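Local coordinates for protein KP6 killer toxin subunit alpha (Ustilago maydis virus P6, PDB 4GVB) that forms the alpha half of a secreted, virally encoded antifungal toxin, recognising some receptors on sensitive fungal cells before the beta subunit acts and the cells die, at residues Lys13-Cys18 with His50-Asp55. Residues are numbered along the deposited sequence; the frame is centred on the assembly and turned at random.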
ATOM      1  N   LYS A  13       2.389 -18.759  13.967  1.00 20.00           N
ATOM      2  CA  LYS A  13       1.773 -18.382  15.227  1.00 23.17           C
ATOM      3  C   LYS A  13       0.848 -17.182  15.075  1.00 28.69           C
ATOM      4  O   LYS A  13      -0.063 -16.984  15.871  1.00 31.08           O
ATOM      5  CB  LYS A  13       2.846 -18.118  16.284  1.00 23.18           C
ATOM      6  CG  LYS A  13       3.772 -19.309  16.474  1.00 30.17           C
ATOM      7  CD  LYS A  13       4.712 -19.132  17.656  1.00 33.92           C
ATOM      8  CE  LYS A  13       5.449 -20.441  17.933  1.00 35.78           C
ATOM      9  NZ  LYS A  13       5.811 -20.621  19.367  1.00 44.45           N
ATOM     10  N   TRP A  14       1.086 -16.389  14.039  1.00 22.69           N
ATOM     11  CA  TRP A  14       0.308 -15.182  13.815  1.00 24.32           C
ATOM     12  C   TRP A  14      -0.112 -15.085  12.355  1.00 24.34           C
ATOM     13  O   TRP A  14       0.598 -15.555  11.454  1.00 17.89           O
ATOM     14  CB  TRP A  14       1.123 -13.952  14.202  1.00 26.15           C
ATOM     15  CG  TRP A  14       1.582 -13.942  15.625  1.00 25.73           C
ATOM     16  CD1 TRP A  14       2.852 -14.158  16.089  1.00 26.71           C
ATOM     17  CD2 TRP A  14       0.775 -13.682  16.772  1.00 28.62           C
ATOM     18  NE1 TRP A  14       2.877 -14.052  17.460  1.00 31.97           N
ATOM     19  CE2 TRP A  14       1.612 -13.762  17.902  1.00 30.47           C
ATOM     20  CE3 TRP A  14      -0.581 -13.390  16.952  1.00 32.11           C
ATOM     21  CZ2 TRP A  14       1.138 -13.560  19.195  1.00 30.42           C
ATOM     22  CZ3 TRP A  14      -1.052 -13.194  18.241  1.00 39.48           C
ATOM     23  CH2 TRP A  14      -0.194 -13.278  19.345  1.00 36.20           C
ATOM     24  N   GLU A  15      -1.277 -14.484  12.126  1.00 24.00           N
ATOM     25  CA  GLU A  15      -1.788 -14.261  10.787  1.00 22.76           C
ATOM     26  C   GLU A  15      -2.349 -12.850  10.749  1.00 26.98           C
ATOM     27  O   GLU A  15      -3.396 -12.598  11.339  1.00 26.67           O
ATOM     28  CB  GLU A  15      -2.896 -15.250  10.491  1.00 23.31           C
ATOM     29  CG  GLU A  15      -3.680 -14.963   9.232  1.00 25.06           C
ATOM     30  CD  GLU A  15      -4.711 -16.025   8.993  1.00 32.08           C
ATOM     31  OE1 GLU A  15      -4.903 -16.853   9.913  1.00 32.56           O
ATOM     32  OE2 GLU A  15      -5.301 -16.054   7.893  1.00 33.43           O
ATOM     33  N   CYS A  16      -1.654 -11.931  10.073  1.00 22.33           N
ATOM     34  CA  CYS A  16      -1.976 -10.503  10.186  1.00 20.77           C
ATOM     35  C   CYS A  16      -2.248  -9.867   8.829  1.00 18.48           C
ATOM     36  O   CYS A  16      -1.821 -10.383   7.804  1.00 20.27           O
ATOM     37  CB  CYS A  16      -0.819  -9.748  10.855  1.00 22.55           C
ATOM     38  SG  CYS A  16      -0.382 -10.245  12.521  1.00 24.59           S
ATOM     39  N   TRP A  17      -2.966  -8.745   8.834  1.00 21.50           N
ATOM     40  CA  TRP A  17      -3.237  -8.008   7.602  1.00 19.33           C
ATOM     41  C   TRP A  17      -3.520  -6.531   7.844  1.00 20.59           C
ATOM     42  O   TRP A  17      -3.958  -6.129   8.928  1.00 21.29           O
ATOM     43  CB  TRP A  17      -4.385  -8.637   6.799  1.00 21.91           C
ATOM     44  CG  TRP A  17      -5.705  -8.701   7.511  1.00 27.15           C
ATOM     45  CD1 TRP A  17      -6.741  -7.801   7.426  1.00 25.76           C
ATOM     46  CD2 TRP A  17      -6.146  -9.734   8.402  1.00 27.16           C
ATOM     47  NE1 TRP A  17      -7.781  -8.207   8.226  1.00 26.16           N
ATOM     48  CE2 TRP A  17      -7.446  -9.393   8.828  1.00 28.30           C
ATOM     49  CE3 TRP A  17      -5.562 -10.908   8.886  1.00 26.74           C
ATOM     50  CZ2 TRP A  17      -8.173 -10.189   9.711  1.00 29.27           C
ATOM     51  CZ3 TRP A  17      -6.285 -11.693   9.768  1.00 30.76           C
ATOM     52  CH2 TRP A  17      -7.572 -11.327  10.174  1.00 31.45           C
ATOM     53  N   CYS A  18      -3.281  -5.725   6.812  1.00 19.48           N
ATOM     54  CA  CYS A  18      -3.611  -4.306   6.860  1.00 19.32           C
ATOM     55  C   CYS A  18      -5.115  -4.102   6.653  1.00 22.14           C
ATOM     56  O   CYS A  18      -5.727  -4.804   5.864  1.00 24.36           O
ATOM     57  CB  CYS A  18      -2.829  -3.548   5.784  1.00 17.28           C
ATOM     58  SG  CYS A  18      -1.036  -3.608   6.002  1.00 18.44           S
ATOM     59  N   HIS A  50      -3.224 -12.617   3.451  1.00 25.18           N
ATOM     60  CA  HIS A  50      -2.764 -12.416   4.833  1.00 22.62           C
ATOM     61  C   HIS A  50      -1.269 -12.709   4.970  1.00 21.02           C
ATOM     62  O   HIS A  50      -0.688 -13.404   4.124  1.00 20.21           O
ATOM     63  CB  HIS A  50      -3.541 -13.306   5.811  1.00 23.32           C
ATOM     64  CG  HIS A  50      -5.002 -13.002   5.874  1.00 28.01           C
ATOM     65  ND1 HIS A  50      -5.930 -13.904   6.351  1.00 30.80           N
ATOM     66  CD2 HIS A  50      -5.700 -11.898   5.520  1.00 30.51           C
ATOM     67  CE1 HIS A  50      -7.133 -13.364   6.296  1.00 31.96           C
ATOM     68  NE2 HIS A  50      -7.023 -12.146   5.795  1.00 32.75           N
ATOM     69  N   CYS A  51      -0.654 -12.172   6.024  1.00 17.69           N
ATOM     70  CA  CYS A  51       0.770 -12.387   6.281  1.00 21.00           C
ATOM     71  C   CYS A  51       0.978 -13.212   7.539  1.00 18.84           C
ATOM     72  O   CYS A  51       0.563 -12.817   8.626  1.00 17.98           O
ATOM     73  CB  CYS A  51       1.540 -11.067   6.424  1.00 18.10           C
ATOM     74  SG  CYS A  51       3.364 -11.248   6.379  1.00 16.02           S
ATOM     75  N   LEU A  52       1.658 -14.342   7.377  1.00 19.74           N
ATOM     76  CA  LEU A  52       1.862 -15.282   8.466  1.00 19.22           C
ATOM     77  C   LEU A  52       3.323 -15.309   8.898  1.00 19.85           C
ATOM     78  O   LEU A  52       4.222 -15.084   8.093  1.00 16.54           O
ATOM     79  CB  LEU A  52       1.363 -16.677   8.059  1.00 17.42           C
ATOM     80  CG  LEU A  52      -0.162 -16.801   7.997  1.00 24.63           C
ATOM     81  CD1 LEU A  52      -0.710 -16.120   6.770  1.00 23.45           C
ATOM     82  CD2 LEU A  52      -0.618 -18.264   8.017  1.00 22.32           C
ATOM     83  N   PHE A  53       3.546 -15.541  10.188  1.00 18.33           N
ATOM     84  CA  PHE A  53       4.880 -15.736  10.714  1.00 17.93           C
ATOM     85  C   PHE A  53       4.888 -16.474  12.061  1.00 18.23           C
ATOM     86  O   PHE A  53       3.893 -16.484  12.811  1.00 20.54           O
ATOM     87  CB  PHE A  53       5.693 -14.418  10.800  1.00 15.20           C
ATOM     88  CG  PHE A  53       4.864 -13.196  11.094  1.00 18.60           C
ATOM     89  CD1 PHE A  53       4.409 -12.931  12.384  1.00 21.52           C
ATOM     90  CD2 PHE A  53       4.542 -12.301  10.076  1.00 17.26           C
ATOM     91  CE1 PHE A  53       3.632 -11.800  12.646  1.00 19.75           C
ATOM     92  CE2 PHE A  53       3.769 -11.160  10.331  1.00 18.68           C
ATOM     93  CZ  PHE A  53       3.309 -10.918  11.612  1.00 20.41           C
ATOM     94  N   SER A  54       6.025 -17.086  12.354  1.00 17.38           N
ATOM     95  CA  SER A  54       6.194 -17.814  13.607  1.00 18.66           C
ATOM     96  C   SER A  54       6.788 -16.873  14.646  1.00 19.63           C
ATOM     97  O   SER A  54       6.232 -16.685  15.723  1.00 24.39           O
ATOM     98  CB  SER A  54       7.095 -19.047  13.398  1.00 21.83           C
ATOM     99  OG  SER A  54       7.355 -19.697  14.631  1.00 18.18           O
ATOM    100  N   ASP A  55       7.923 -16.268  14.322  1.00 21.25           N
ATOM    101  CA  ASP A  55       8.459 -15.230  15.185  1.00 21.29           C
ATOM    102  C   ASP A  55       7.420 -14.110  15.277  1.00 22.57           C
ATOM    103  O   ASP A  55       6.613 -13.923  14.369  1.00 17.34           O
ATOM    104  CB  ASP A  55       9.795 -14.704  14.656  1.00 21.07           C
ATOM    105  CG  ASP A  55      10.929 -15.710  14.810  1.00 22.49           C
ATOM    106  OD1 ASP A  55      10.777 -16.686  15.579  1.00 21.11           O
ATOM    107  OD2 ASP A  55      11.982 -15.512  14.179  1.00 27.34           O
TER
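Strands 14-18 and 50-53 run antiparallel, their axes at 147° and approaching to 4.5 Å, with C16 and C51 as a hydrogen-bonded pair that exchanges two bonds of 2.8 Å, C16 N to C51 O and C51 N to C16 O. Where strand 14-18 starts and strand 50-53 finishes, K13 and W14 both lie opposite F53 in a classic beta bulge: F53 O accepts from K13 N at 3.0 Å, from above the carbonyl plane, and also from W14 N.

H50 carries the polar end of the contact. Its ND1 donates to E15 OE2 over 2.7 Å, on the anti side and somewhat out of the carboxylate plane. Carboxylate and ring planes stand 61° apart. Glutamate is long enough to span this gap: its chain is extended, with CG anti to the backbone N, and its CB also rests on L52 CG. The broad indole of W17 offers a face to the same imidazole in an offset stack, six-membered ring and H50 centroids 4.1 Å apart and planes at 19°. Histidine suits this place because it is flat enough to stack while its edge nitrogens bond; NE2 is hydrogen-bonded to the carboxylate of E26, and the two acidic partners would probably favour a doubly protonated ring.

On the face of W14, C16 and C51, the apolar F53 ring lies against both W14 and C16: CE1 meets W14 CB at 3.7 Å, and CZ meets C16 SG in an oblique sulfur-aromatic contact. Beyond the bulge, the long aliphatic part of K13 runs along S54, CD lying 3.5 Å from S54 O, while its amine leads away from the other strand.

These are the central strands of a four-stranded antiparallel sheet, flanked by 43-45 and 71-76. C16 and C51 rest on F61 of helix 58-67, and disulfides tie C16 to C74 of strand 71-76 and C51 to C35.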